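Side-chain contacts in cytochrome c, putative (Shewanella oneidensis, PDB 1SP3), which carries eight c-type hemes and probably acts as a respiratory tetrathionate reductase: residues Asp156-Ser159 with Ser160-Tyr163; Thr262-Gln265 with Tyr266-Thr270; Val402-Lys405 with Glu406-Leu409. One frame throughout, in Å; residues are numbered along the deposited sequence.

Interaction 1 of 3, residues Asp156-Ser159 with Ser160-Tyr163; sequences DLDS and SMAY. With HEC (heme c), chain G.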
ATOM      1  N   ASP A 156      -6.101  -6.920   0.648  1.00 40.03           N
ATOM      2  CA  ASP A 156      -6.113  -7.904  -0.463  1.00 38.62           C
ATOM      3  C   ASP A 156      -4.822  -8.741  -0.676  1.00 37.95           C
ATOM      4  O   ASP A 156      -4.726  -9.546  -1.594  1.00 36.98           O
ATOM      5  CB  ASP A 156      -6.654  -7.313  -1.817  1.00 37.51           C
ATOM      6  CG  ASP A 156      -5.721  -6.306  -2.481  1.00 35.95           C
ATOM      7  OD1 ASP A 156      -5.823  -6.081  -3.732  1.00 35.49           O
ATOM      8  OD2 ASP A 156      -4.836  -5.669  -1.887  1.00 41.28           O
ATOM      9  N   LEU A 157      -3.797  -8.503   0.111  1.00 37.25           N
ATOM     10  CA  LEU A 157      -2.574  -9.315  -0.025  1.00 37.66           C
ATOM     11  C   LEU A 157      -2.203  -9.718   1.400  1.00 39.25           C
ATOM     12  O   LEU A 157      -1.772  -8.891   2.198  1.00 40.39           O
ATOM     13  CB  LEU A 157      -1.460  -8.485  -0.644  1.00 35.28           C
ATOM     14  CG  LEU A 157      -1.456  -8.122  -2.139  1.00 34.96           C
ATOM     15  CD1 LEU A 157      -0.207  -7.341  -2.554  1.00 33.42           C
ATOM     16  CD2 LEU A 157      -1.600  -9.320  -3.045  1.00 28.29           C
ATOM     17  N   ASP A 158      -2.408 -10.980   1.725  1.00 40.45           N
ATOM     18  CA  ASP A 158      -2.218 -11.456   3.082  1.00 41.57           C
ATOM     19  C   ASP A 158      -1.049 -12.485   3.160  1.00 41.84           C
ATOM     20  O   ASP A 158      -0.530 -12.901   2.100  1.00 40.45           O
ATOM     21  CB  ASP A 158      -3.587 -11.854   3.697  1.00 40.76           C
ATOM     22  CG  ASP A 158      -3.890 -13.352   3.685  1.00 49.27           C
ATOM     23  OD1 ASP A 158      -3.918 -14.046   2.619  1.00 54.46           O
ATOM     24  OD2 ASP A 158      -4.190 -13.951   4.774  1.00 60.19           O
ATOM     25  N   SER A 159      -0.632 -12.858   4.383  1.00 41.75           N
ATOM     26  CA  SER A 159       0.468 -13.815   4.571  1.00 44.82           C
ATOM     27  C   SER A 159       0.180 -15.150   3.911  1.00 43.92           C
ATOM     28  O   SER A 159       1.094 -15.886   3.588  1.00 46.18           O
ATOM     29  CB  SER A 159       0.732 -14.081   6.055  1.00 43.94           C
ATOM     30  OG  SER A 159      -0.465 -13.797   6.770  1.00 50.46           O
ATOM     31  N   SER A 160      -1.078 -15.464   3.712  1.00 44.29           N
ATOM     32  CA  SER A 160      -1.420 -16.712   3.068  1.00 44.90           C
ATOM     33  C   SER A 160      -1.245 -16.660   1.539  1.00 45.26           C
ATOM     34  O   SER A 160      -1.371 -17.693   0.895  1.00 46.31           O
ATOM     35  CB  SER A 160      -2.872 -17.009   3.340  1.00 46.05           C
ATOM     36  OG  SER A 160      -3.577 -16.714   2.152  1.00 45.46           O
ATOM     37  N   MET A 161      -0.972 -15.474   0.954  1.00 45.11           N
ATOM     38  CA  MET A 161      -0.742 -15.348  -0.484  1.00 43.09           C
ATOM     39  C   MET A 161       0.607 -15.957  -0.781  1.00 42.86           C
ATOM     40  O   MET A 161       0.974 -16.070  -1.950  1.00 43.04           O
ATOM     41  CB  MET A 161      -0.714 -13.891  -0.997  1.00 44.67           C
ATOM     42  CG  MET A 161      -1.990 -13.020  -0.908  1.00 47.16           C
ATOM     43  SD  MET A 161      -3.374 -13.605  -1.862  1.00 53.88           S
ATOM     44  CE  MET A 161      -3.794 -12.247  -2.658  1.00 51.91           C
ATOM     45  N   ALA A 162       1.371 -16.346   0.241  1.00 40.08           N
ATOM     46  CA  ALA A 162       2.562 -17.135  -0.040  1.00 40.59           C
ATOM     47  C   ALA A 162       2.280 -18.464  -0.796  1.00 40.26           C
ATOM     48  O   ALA A 162       3.080 -18.862  -1.677  1.00 40.07           O
ATOM     49  CB  ALA A 162       3.333 -17.456   1.298  1.00 39.81           C
ATOM     50  N   TYR A 163       1.231 -19.189  -0.381  1.00 38.50           N
ATOM     51  CA  TYR A 163       0.804 -20.440  -1.053  1.00 39.26           C
ATOM     52  C   TYR A 163      -0.695 -20.491  -0.859  1.00 38.05           C
ATOM     53  O   TYR A 163      -1.146 -21.225  -0.003  1.00 39.94           O
ATOM     54  CB  TYR A 163       1.442 -21.707  -0.396  1.00 41.46           C
ATOM     55  CG  TYR A 163       2.937 -21.752  -0.567  1.00 43.85           C
ATOM     56  CD1 TYR A 163       3.788 -21.121   0.368  1.00 46.27           C
ATOM     57  CD2 TYR A 163       3.500 -22.374  -1.687  1.00 47.93           C
ATOM     58  CE1 TYR A 163       5.178 -21.111   0.168  1.00 50.08           C
ATOM     59  CE2 TYR A 163       4.871 -22.378  -1.888  1.00 50.52           C
ATOM     60  CZ  TYR A 163       5.685 -21.755  -0.967  1.00 51.71           C
ATOM     61  OH  TYR A 163       7.017 -21.788  -1.204  1.00 58.46           O
TER
HETATM   62 FE   HEC G 805      -0.711  -7.015  -8.223  1.00 30.02          FE
HETATM   63  CHA HEC G 805      -1.779  -3.765  -8.426  1.00 26.92           C
HETATM   64  CHB HEC G 805       1.420  -6.161  -5.777  1.00 21.76           C
HETATM   65  CHC HEC G 805       0.127 -10.386  -7.822  1.00 23.66           C
HETATM   66  CHD HEC G 805      -2.722  -7.869 -10.820  1.00 26.45           C
HETATM   67  NA  HEC G 805      -0.268  -5.280  -7.199  1.00 25.83           N
HETATM   68  C1A HEC G 805      -0.796  -4.051  -7.491  1.00 26.91           C
HETATM   69  C2A HEC G 805      -0.181  -3.092  -6.639  1.00 29.87           C
HETATM   70  C3A HEC G 805       0.697  -3.748  -5.889  1.00 27.66           C
HETATM   71  C4A HEC G 805       0.627  -5.156  -6.231  1.00 23.51           C
HETATM   72  CMA HEC G 805       1.600  -3.141  -4.799  1.00 25.93           C
HETATM   73  CAA HEC G 805      -0.546  -1.594  -6.615  1.00 28.70           C
HETATM   74  CBA HEC G 805      -1.768  -1.510  -5.649  1.00 31.52           C
HETATM   75  CGA HEC G 805      -2.013  -0.020  -5.431  1.00 40.30           C
HETATM   76  O1A HEC G 805      -1.136   0.614  -4.751  1.00 40.52           O
HETATM   77  O2A HEC G 805      -3.047   0.552  -5.935  1.00 38.24           O
HETATM   78  NB  HEC G 805       0.517  -8.065  -7.100  1.00 24.85           N
HETATM   79  C1B HEC G 805       1.341  -7.489  -6.130  1.00 26.97           C
HETATM   80  C2B HEC G 805       2.041  -8.538  -5.433  1.00 23.96           C
HETATM   81  C3B HEC G 805       1.658  -9.707  -5.985  1.00 26.53           C
HETATM   82  C4B HEC G 805       0.729  -9.436  -7.040  1.00 25.29           C
HETATM   83  CMB HEC G 805       3.049  -8.316  -4.263  1.00 25.96           C
HETATM   84  CAB HEC G 805       2.111 -11.146  -5.543  1.00 29.34           C
HETATM   85  CBB HEC G 805       1.837 -11.547  -4.247  1.00 21.82           C
HETATM   86  NC  HEC G 805      -1.200  -8.808  -9.129  1.00 25.40           N
HETATM   87  C1C HEC G 805      -0.683 -10.043  -8.842  1.00 24.44           C
HETATM   88  C2C HEC G 805      -1.193 -10.957  -9.784  1.00 27.19           C
HETATM   89  C3C HEC G 805      -1.999 -10.250 -10.614  1.00 22.11           C
HETATM   90  C4C HEC G 805      -1.988  -8.894 -10.211  1.00 23.57           C
HETATM   91  CMC HEC G 805      -0.782 -12.478  -9.739  1.00 21.47           C
HETATM   92  CAC HEC G 805      -2.779 -10.748 -11.895  1.00 27.92           C
HETATM   93  CBC HEC G 805      -3.504 -11.930 -11.841  1.00 30.20           C
HETATM   94  ND  HEC G 805      -2.016  -6.012  -9.431  1.00 23.44           N
HETATM   95  C1D HEC G 805      -2.793  -6.538 -10.454  1.00 24.45           C
HETATM   96  C2D HEC G 805      -3.643  -5.536 -11.064  1.00 17.14           C
HETATM   97  C3D HEC G 805      -3.303  -4.294 -10.383  1.00 23.83           C
HETATM   98  C4D HEC G 805      -2.336  -4.668  -9.335  1.00 28.62           C
HETATM   99  CMD HEC G 805      -4.701  -5.658 -12.261  1.00 21.86           C
HETATM  100  CAD HEC G 805      -3.906  -2.873 -10.675  1.00 25.43           C
HETATM  101  CBD HEC G 805      -2.720  -2.130 -11.318  1.00 25.55           C
HETATM  102  CGD HEC G 805      -2.602  -2.311 -12.817  1.00 32.67           C
HETATM  103  O1D HEC G 805      -1.689  -1.713 -13.395  1.00 35.23           O
HETATM  104  O2D HEC G 805      -3.482  -2.967 -13.468  1.00 33.97           O
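Asp-158 and Ser-160 meet at the start of a short 3-10 turn, in the loop between helices 136-143 and 181-184. The Ser-160 hydroxyl OG donates to Asp-158 OD1 at 2.7 Å, reaching its syn side 19° out of the carboxylate plane. The turn itself is closed by Met-161 N, which lies 2.9 Å from Asp-158 O, and is continued by a weak bond from Ala-162 N to Ser-159 O. Asp-158 thus grips the turn with both its carboxylate and its carbonyl. With an alanine at Asp-158, the Ser-160 hydroxyl would probably lose this acceptor and turn more freely, retaining a weak bond from Asn-243. The Met-161 chain, bent at chi2 and again at chi3, crosses Leu-157 at about a right angle and brings CE to 3.7 Å from Leu-157 CD2. The other leucine branch packs on the heme: Leu-157 CD1 sits 3.8 Å from the meso carbon CHB, and the side chain also borders His-143, an axial ligand of a second heme. Farther out, Arg-136 of helix 136-143 holds Ala-162 O. On the heme side, Asp-156 OD1 accepts from two successive backbone amides, Asn-399 N and His-400 N, the latter from the axial histidine of this same heme.

Interaction 2 of 3, residues Thr262-Gln265 with Tyr266-Thr270; sequences TVDQ and YGKHT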
ATOM      1  N   THR A 262      -7.167  -3.884  25.659  1.00 50.04           N
ATOM      2  CA  THR A 262      -8.228  -4.813  25.305  1.00 50.24           C
ATOM      3  C   THR A 262      -8.069  -5.531  23.941  1.00 49.84           C
ATOM      4  O   THR A 262      -7.320  -5.084  23.084  1.00 48.87           O
ATOM      5  CB  THR A 262      -9.592  -4.039  25.384  1.00 50.34           C
ATOM      6  OG1 THR A 262      -9.530  -2.815  24.605  1.00 49.93           O
ATOM      7  CG2 THR A 262      -9.769  -3.472  26.807  1.00 50.40           C
ATOM      8  N   VAL A 263      -8.766  -6.658  23.771  1.00 50.35           N
ATOM      9  CA  VAL A 263      -8.618  -7.488  22.572  1.00 50.29           C
ATOM     10  C   VAL A 263      -9.976  -7.825  21.916  1.00 49.86           C
ATOM     11  O   VAL A 263     -11.024  -7.752  22.564  1.00 49.31           O
ATOM     12  CB  VAL A 263      -7.761  -8.780  22.833  1.00 51.46           C
ATOM     13  CG1 VAL A 263      -6.194  -8.482  22.863  1.00 50.47           C
ATOM     14  CG2 VAL A 263      -8.248  -9.483  24.095  1.00 53.29           C
ATOM     15  N   ASP A 264      -9.892  -8.034  20.602  1.00 48.18           N
ATOM     16  CA  ASP A 264     -10.898  -8.483  19.620  1.00 49.78           C
ATOM     17  C   ASP A 264     -11.407  -9.898  19.888  1.00 48.02           C
ATOM     18  O   ASP A 264     -10.679 -10.683  20.487  1.00 46.74           O
ATOM     19  CB  ASP A 264     -10.068  -8.708  18.263  1.00 49.55           C
ATOM     20  CG  ASP A 264     -10.724  -8.097  17.043  1.00 54.37           C
ATOM     21  OD1 ASP A 264     -11.701  -8.663  16.505  1.00 60.03           O
ATOM     22  OD2 ASP A 264     -10.310  -7.053  16.502  1.00 57.65           O
ATOM     23  N   GLN A 265     -12.543 -10.266  19.277  1.00 47.81           N
ATOM     24  CA  GLN A 265     -12.811 -11.691  18.889  1.00 47.62           C
ATOM     25  C   GLN A 265     -11.605 -12.516  18.334  1.00 46.42           C
ATOM     26  O   GLN A 265     -11.543 -13.747  18.483  1.00 45.93           O
ATOM     27  CB  GLN A 265     -13.890 -11.869  17.825  1.00 47.11           C
ATOM     28  CG  GLN A 265     -14.749 -10.724  17.458  1.00 53.31           C
ATOM     29  CD  GLN A 265     -15.447 -10.980  16.095  1.00 59.03           C
ATOM     30  OE1 GLN A 265     -15.587 -10.052  15.265  1.00 60.61           O
ATOM     31  NE2 GLN A 265     -15.864 -12.243  15.863  1.00 57.28           N
ATOM     32  N   TYR A 266     -10.687 -11.846  17.664  1.00 44.23           N
ATOM     33  CA  TYR A 266      -9.639 -12.520  16.969  1.00 42.47           C
ATOM     34  C   TYR A 266      -8.280 -12.336  17.612  1.00 42.10           C
ATOM     35  O   TYR A 266      -7.268 -12.557  16.933  1.00 43.22           O
ATOM     36  CB  TYR A 266      -9.530 -11.922  15.556  1.00 42.72           C
ATOM     37  CG  TYR A 266     -10.801 -11.914  14.700  1.00 41.93           C
ATOM     38  CD1 TYR A 266     -11.409 -10.713  14.340  1.00 43.00           C
ATOM     39  CD2 TYR A 266     -11.352 -13.099  14.226  1.00 41.35           C
ATOM     40  CE1 TYR A 266     -12.573 -10.690  13.537  1.00 44.07           C
ATOM     41  CE2 TYR A 266     -12.508 -13.102  13.423  1.00 46.72           C
ATOM     42  CZ  TYR A 266     -13.087 -11.877  13.070  1.00 47.56           C
ATOM     43  OH  TYR A 266     -14.220 -11.848  12.284  1.00 53.57           O
ATOM     44  N   GLY A 267      -8.226 -11.881  18.860  1.00 41.54           N
ATOM     45  CA  GLY A 267      -6.958 -11.639  19.560  1.00 40.45           C
ATOM     46  C   GLY A 267      -6.161 -10.432  19.093  1.00 41.36           C
ATOM     47  O   GLY A 267      -4.956 -10.298  19.460  1.00 42.08           O
ATOM     48  N   LYS A 268      -6.775  -9.575  18.257  1.00 39.18           N
ATOM     49  CA  LYS A 268      -6.186  -8.251  17.912  1.00 38.46           C
ATOM     50  C   LYS A 268      -6.520  -7.181  18.944  1.00 38.97           C
ATOM     51  O   LYS A 268      -7.640  -7.055  19.399  1.00 37.91           O
ATOM     52  CB  LYS A 268      -6.682  -7.686  16.567  1.00 35.84           C
ATOM     53  CG  LYS A 268      -6.608  -8.621  15.372  1.00 37.68           C
ATOM     54  CD  LYS A 268      -5.038  -8.819  15.025  1.00 37.05           C
ATOM     55  CE  LYS A 268      -4.786  -9.298  13.652  1.00 40.49           C
ATOM     56  NZ  LYS A 268      -3.339  -9.289  13.480  1.00 42.29           N
ATOM     57  N   HIS A 269      -5.553  -6.300  19.167  1.00 40.31           N
ATOM     58  CA  HIS A 269      -5.719  -5.219  20.106  1.00 40.78           C
ATOM     59  C   HIS A 269      -6.736  -4.231  19.625  1.00 37.91           C
ATOM     60  O   HIS A 269      -6.756  -3.923  18.464  1.00 37.42           O
ATOM     61  CB  HIS A 269      -4.324  -4.643  20.423  1.00 42.90           C
ATOM     62  CG  HIS A 269      -3.614  -5.449  21.476  1.00 46.74           C
ATOM     63  ND1 HIS A 269      -4.093  -5.555  22.776  1.00 51.64           N
ATOM     64  CD2 HIS A 269      -2.518  -6.244  21.411  1.00 51.14           C
ATOM     65  CE1 HIS A 269      -3.299  -6.361  23.469  1.00 54.23           C
ATOM     66  NE2 HIS A 269      -2.342  -6.795  22.664  1.00 55.61           N
ATOM     67  N   THR A 270      -7.685  -3.870  20.470  1.00 36.16           N
ATOM     68  CA  THR A 270      -8.550  -2.754  20.133  1.00 36.16           C
ATOM     69  C   THR A 270      -8.037  -1.448  20.758  1.00 34.42           C
ATOM     70  O   THR A 270      -8.536  -0.397  20.429  1.00 33.81           O
ATOM     71  CB  THR A 270      -9.991  -2.987  20.581  1.00 36.31           C
ATOM     72  OG1 THR A 270      -9.944  -3.472  21.922  1.00 38.42           O
ATOM     73  CG2 THR A 270     -10.621  -4.132  19.781  1.00 37.92           C
TER
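Thr-262 and Thr-270 join hydroxyls across the open end of a beta hairpin whose tip is a type I turn, Asp-264 to Gly-267, with a G1 bulge. OG1 of Thr-262 lies 2.8 Å from OG1 of Thr-270, and either could be the donor. Gly-267 takes the positive phi (72°) of the bulge; its N binds Asp-264 O, while Asp-264 N donates to Lys-268 O at 2.7 Å. Val-263 and His-269 form the non-hydrogen-bonded antiparallel pair between that bond and the one from Thr-270 N to Thr-262 O.

The Tyr-266 side chain leaves the turn with CB against the Gln-265 carbonyl carbon. Its CG stands anti to its own carbonyl carbon (chi1 -55°), which lays the ring alongside the Gln-265 side chain, both pointing the same way. CD1 comes 3.0 Å from Asp-264 OD1, an oblique approach. CE1 meets Gln-265 OE1 at 3.5 Å, and the amide carbon CD of Gln-265 lies over one ring face. At the tip, OH is still 3.7 Å from Gln-265 OE1. Outside the hairpin the tyrosine touches Pro-245 and Lys-282.

The His-269 ring carries Val-263 CG1 over one face, a CH-pi contact 3.9 Å from the ring centroid. Its ND1 donates to Thr-262 O, 25° out of the ring plane, and more weakly to Glu-261 O; Thr-262 O also receives Thr-270 N from the opposite face of the carbonyl plane. Trp-280 of strand 276-281 packs on Asp-264 and Lys-268, and its NE1 binds His-269 O.

At this protein surface, backbone bonds hold the hairpin at turn and open end alike, with the hydroxyl pair adding to the latter, whereas the Tyr-266 ring is placed against Gln-265 and Asp-264 by packing, with no hydrogen bond to them.

Interaction 3 of 3, residues Val402-Lys405 with Glu406-Leu409; sequences VSPK and EQAL. With HEC (heme c), chain H.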
ATOM      1  N   VAL A 402      -9.040 -12.334  -6.459  1.00 26.29           N
ATOM      2  CA  VAL A 402     -10.152 -12.613  -7.343  1.00 27.74           C
ATOM      3  C   VAL A 402     -10.728 -13.994  -6.896  1.00 29.70           C
ATOM      4  O   VAL A 402      -9.975 -14.938  -6.666  1.00 29.39           O
ATOM      5  CB  VAL A 402      -9.727 -12.591  -8.821  1.00 27.83           C
ATOM      6  CG1 VAL A 402     -10.870 -13.188  -9.728  1.00 22.63           C
ATOM      7  CG2 VAL A 402      -9.329 -11.102  -9.266  1.00 22.08           C
ATOM      8  N   SER A 403     -12.045 -14.060  -6.659  1.00 29.53           N
ATOM      9  CA  SER A 403     -12.697 -15.289  -6.179  1.00 28.11           C
ATOM     10  C   SER A 403     -13.085 -16.175  -7.376  1.00 29.41           C
ATOM     11  O   SER A 403     -13.205 -15.638  -8.495  1.00 29.02           O
ATOM     12  CB  SER A 403     -13.989 -14.885  -5.475  1.00 26.87           C
ATOM     13  OG  SER A 403     -13.618 -14.207  -4.310  1.00 30.71           O
ATOM     14  N   PRO A 404     -13.363 -17.486  -7.158  1.00 29.63           N
ATOM     15  CA  PRO A 404     -13.922 -18.307  -8.263  1.00 29.66           C
ATOM     16  C   PRO A 404     -15.152 -17.686  -8.833  1.00 29.73           C
ATOM     17  O   PRO A 404     -15.793 -16.909  -8.120  1.00 29.50           O
ATOM     18  CB  PRO A 404     -14.281 -19.658  -7.608  1.00 28.99           C
ATOM     19  CG  PRO A 404     -13.393 -19.766  -6.425  1.00 28.64           C
ATOM     20  CD  PRO A 404     -13.166 -18.272  -5.907  1.00 28.23           C
ATOM     21  N   LYS A 405     -15.478 -18.037 -10.069  1.00 30.79           N
ATOM     22  CA  LYS A 405     -16.564 -17.408 -10.804  1.00 33.46           C
ATOM     23  C   LYS A 405     -17.930 -17.547 -10.095  1.00 33.56           C
ATOM     24  O   LYS A 405     -18.792 -16.657 -10.199  1.00 33.23           O
ATOM     25  CB  LYS A 405     -16.582 -17.969 -12.227  1.00 33.80           C
ATOM     26  CG  LYS A 405     -16.873 -19.489 -12.270  1.00 38.84           C
ATOM     27  CD  LYS A 405     -16.777 -20.036 -13.688  1.00 46.27           C
ATOM     28  CE  LYS A 405     -17.404 -21.476 -13.794  1.00 47.84           C
ATOM     29  NZ  LYS A 405     -16.399 -22.487 -13.224  1.00 51.36           N
ATOM     30  N   GLU A 406     -18.077 -18.621  -9.313  1.00 34.82           N
ATOM     31  CA  GLU A 406     -19.347 -18.904  -8.585  1.00 38.16           C
ATOM     32  C   GLU A 406     -19.630 -17.874  -7.462  1.00 37.70           C
ATOM     33  O   GLU A 406     -20.757 -17.756  -7.026  1.00 38.50           O
ATOM     34  CB  GLU A 406     -19.415 -20.385  -8.023  1.00 37.19           C
ATOM     35  CG  GLU A 406     -19.372 -21.460  -9.084  1.00 40.85           C
ATOM     36  CD  GLU A 406     -17.953 -21.805  -9.587  1.00 47.10           C
ATOM     37  OE1 GLU A 406     -17.893 -22.476 -10.664  1.00 48.83           O
ATOM     38  OE2 GLU A 406     -16.906 -21.456  -8.921  1.00 45.56           O
ATOM     39  N   GLN A 407     -18.597 -17.150  -7.015  1.00 37.30           N
ATOM     40  CA  GLN A 407     -18.784 -16.113  -6.004  1.00 38.42           C
ATOM     41  C   GLN A 407     -18.656 -14.669  -6.513  1.00 36.15           C
ATOM     42  O   GLN A 407     -18.589 -13.777  -5.706  1.00 35.53           O
ATOM     43  CB  GLN A 407     -17.862 -16.281  -4.803  1.00 38.78           C
ATOM     44  CG  GLN A 407     -16.944 -17.394  -4.886  1.00 45.35           C
ATOM     45  CD  GLN A 407     -17.547 -18.673  -4.438  1.00 54.28           C
ATOM     46  OE1 GLN A 407     -17.091 -19.759  -4.847  1.00 59.94           O
ATOM     47  NE2 GLN A 407     -18.591 -18.577  -3.597  1.00 58.36           N
ATOM     48  N   ALA A 408     -18.665 -14.456  -7.817  1.00 33.86           N
ATOM     49  CA  ALA A 408     -18.752 -13.092  -8.373  1.00 32.94           C
ATOM     50  C   ALA A 408     -20.053 -12.486  -7.972  1.00 31.90           C
ATOM     51  O   ALA A 408     -21.013 -13.219  -7.824  1.00 30.92           O
ATOM     52  CB  ALA A 408     -18.631 -13.075  -9.917  1.00 32.31           C
ATOM     53  N   LEU A 409     -20.067 -11.154  -7.775  1.00 30.03           N
ATOM     54  CA  LEU A 409     -21.300 -10.459  -7.500  1.00 29.93           C
ATOM     55  C   LEU A 409     -22.279 -10.822  -8.625  1.00 31.19           C
ATOM     56  O   LEU A 409     -21.909 -10.732  -9.760  1.00 29.37           O
ATOM     57  CB  LEU A 409     -21.073  -8.956  -7.481  1.00 29.32           C
ATOM     58  CG  LEU A 409     -20.138  -8.434  -6.388  1.00 26.37           C
ATOM     59  CD1 LEU A 409     -20.268  -6.913  -6.275  1.00 21.01           C
ATOM     60  CD2 LEU A 409     -20.596  -9.200  -5.063  1.00 26.93           C
TER
HETATM   61 FE   HEC H 806      -7.929 -14.140 -14.605  1.00 32.24          FE
HETATM   62  CHA HEC H 806      -9.171 -17.288 -14.270  1.00 35.07           C
HETATM   63  CHB HEC H 806     -10.913 -12.821 -13.528  1.00 24.78           C
HETATM   64  CHC HEC H 806      -6.515 -11.049 -14.350  1.00 26.57           C
HETATM   65  CHD HEC H 806      -5.331 -15.241 -16.424  1.00 27.62           C
HETATM   66  NA  HEC H 806      -9.687 -14.910 -13.983  1.00 27.29           N
HETATM   67  C1A HEC H 806      -9.995 -16.228 -13.942  1.00 35.01           C
HETATM   68  C2A HEC H 806     -11.335 -16.378 -13.498  1.00 34.45           C
HETATM   69  C3A HEC H 806     -11.830 -15.157 -13.291  1.00 29.30           C
HETATM   70  C4A HEC H 806     -10.809 -14.213 -13.617  1.00 30.50           C
HETATM   71  CMA HEC H 806     -13.249 -14.804 -12.778  1.00 25.52           C
HETATM   72  CAA HEC H 806     -12.014 -17.772 -13.351  1.00 31.63           C
HETATM   73  CBA HEC H 806     -11.890 -18.271 -11.933  1.00 39.37           C
HETATM   74  CGA HEC H 806     -12.626 -19.612 -11.804  1.00 43.12           C
HETATM   75  O1A HEC H 806     -12.044 -20.607 -12.281  1.00 45.38           O
HETATM   76  O2A HEC H 806     -13.743 -19.658 -11.211  1.00 43.07           O
HETATM   77  NB  HEC H 806      -8.592 -12.252 -14.071  1.00 27.64           N
HETATM   78  C1B HEC H 806      -9.832 -11.976 -13.574  1.00 23.64           C
HETATM   79  C2B HEC H 806      -9.823 -10.619 -13.148  1.00 25.76           C
HETATM   80  C3B HEC H 806      -8.591 -10.127 -13.346  1.00 27.16           C
HETATM   81  C4B HEC H 806      -7.804 -11.164 -13.945  1.00 27.49           C
HETATM   82  CMB HEC H 806     -11.046  -9.872 -12.589  1.00 26.18           C
HETATM   83  CAB HEC H 806      -8.068  -8.705 -13.005  1.00 24.34           C
HETATM   84  CBB HEC H 806      -7.956  -8.338 -11.709  1.00 17.65           C
HETATM   85  NC  HEC H 806      -6.275 -13.250 -15.304  1.00 26.77           N
HETATM   86  C1C HEC H 806      -5.838 -11.983 -15.062  1.00 28.06           C
HETATM   87  C2C HEC H 806      -4.565 -11.810 -15.702  1.00 27.80           C
HETATM   88  C3C HEC H 806      -4.208 -13.017 -16.254  1.00 29.28           C
HETATM   89  C4C HEC H 806      -5.284 -13.928 -15.989  1.00 29.34           C
HETATM   90  CMC HEC H 806      -3.790 -10.482 -15.664  1.00 17.78           C
HETATM   91  CAC HEC H 806      -2.954 -13.396 -17.133  1.00 29.43           C
HETATM   92  CBC HEC H 806      -1.708 -12.883 -16.902  1.00 32.44           C
HETATM   93  ND  HEC H 806      -7.324 -16.010 -15.248  1.00 31.13           N
HETATM   94  C1D HEC H 806      -6.174 -16.233 -15.989  1.00 31.53           C
HETATM   95  C2D HEC H 806      -6.039 -17.668 -16.238  1.00 31.65           C
HETATM   96  C3D HEC H 806      -7.260 -18.272 -15.548  1.00 35.80           C
HETATM   97  C4D HEC H 806      -7.999 -17.160 -14.977  1.00 32.53           C
HETATM   98  CMD HEC H 806      -4.910 -18.399 -17.007  1.00 29.59           C
HETATM   99  CAD HEC H 806      -7.733 -19.722 -15.451  1.00 32.01           C
HETATM  100  CBD HEC H 806      -8.498 -19.835 -16.779  1.00 44.43           C
HETATM  101  CGD HEC H 806      -8.839 -21.290 -16.997  1.00 50.56           C
HETATM  102  O1D HEC H 806      -8.846 -21.686 -18.209  1.00 56.18           O
HETATM  103  O2D HEC H 806      -9.086 -22.018 -15.969  1.00 51.92           O
HETATM  104  O   HOH W   1     -14.517 -21.876 -10.445  1.00 33.75           O
HETATM  105  O   HOH W   2     -21.565 -15.948  -9.201  1.00 53.37           O
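Gln-407 N to Pro-404 O (3.0 Å) and Ala-408 N to Lys-405 O (3.2 Å) are successive i to i+3 hydrogen bonds, winding the chain through two overlapping tight turns just ahead of helix 411-414.

Beside a heme propionate, Lys-405 and Glu-406 form a salt bridge between sequence neighbours. Lysine NZ meets OE1 of the glutamate at 3.0 Å, on its syn side and 29° out of the carboxylate plane. Both side chains bend to make this possible: Lys-405 runs extended until it kinks at its last torsion (chi4 -78°), and Glu-406 bends at chi2 (82°), drawing its carboxylate back over the preceding residues. The other oxygen, OE2, comes to rest 3.4 Å from Pro-404 CB.

Gln-407 crosses Pro-404 obliquely, its CG 3.9 Å from CB of Ser-403 and its OE1 near the Pro-404 ring. The Ser-403 hydroxyl itself is engaged by Lys-242.

The turn also binds the heme propionate. Lys-405 N donates to propionate oxygen O2A of heme c at 2.6 Å, and a water bridges that same oxygen to Glu-406 OE2, with a weak bond from Lys-405 NZ as well. Val-402 CG1 lies 3.8 Å from the heme meso carbon CHB, while Ala-408 packs on His-236, an axial ligand of another heme.

With one ammonium group close to both a glutamate and a water-bridged propionate, Lys-405 probably offsets part of their combined negative charge, and its backbone N-H, bonded to O2A, probably helps to hold the propionate in place.

In the fold
Interactions 1 and 3 both border hemes, whereas interaction 2 stands apart at the surface. Centres of interactions 1 and 3 are 18 Å apart and their nearest atoms about 6 Å. They are linked through the chain: Asp-156 binds the amides of Asn-399 and His-400, just before 402-405, so interaction 1 grips, and interaction 3 forms, successive parts of the loop between strand 387-397 and helix 411-414. Interaction 2 has its centre 21 Å from that of interaction 1 and 30 Å from that of interaction 3. Its Lys-268 side chain is about 13 Å from a bound heme (nearest atoms). The hairpin leads into the large mixed sheet, whose strand 387-397 runs on toward interaction 3.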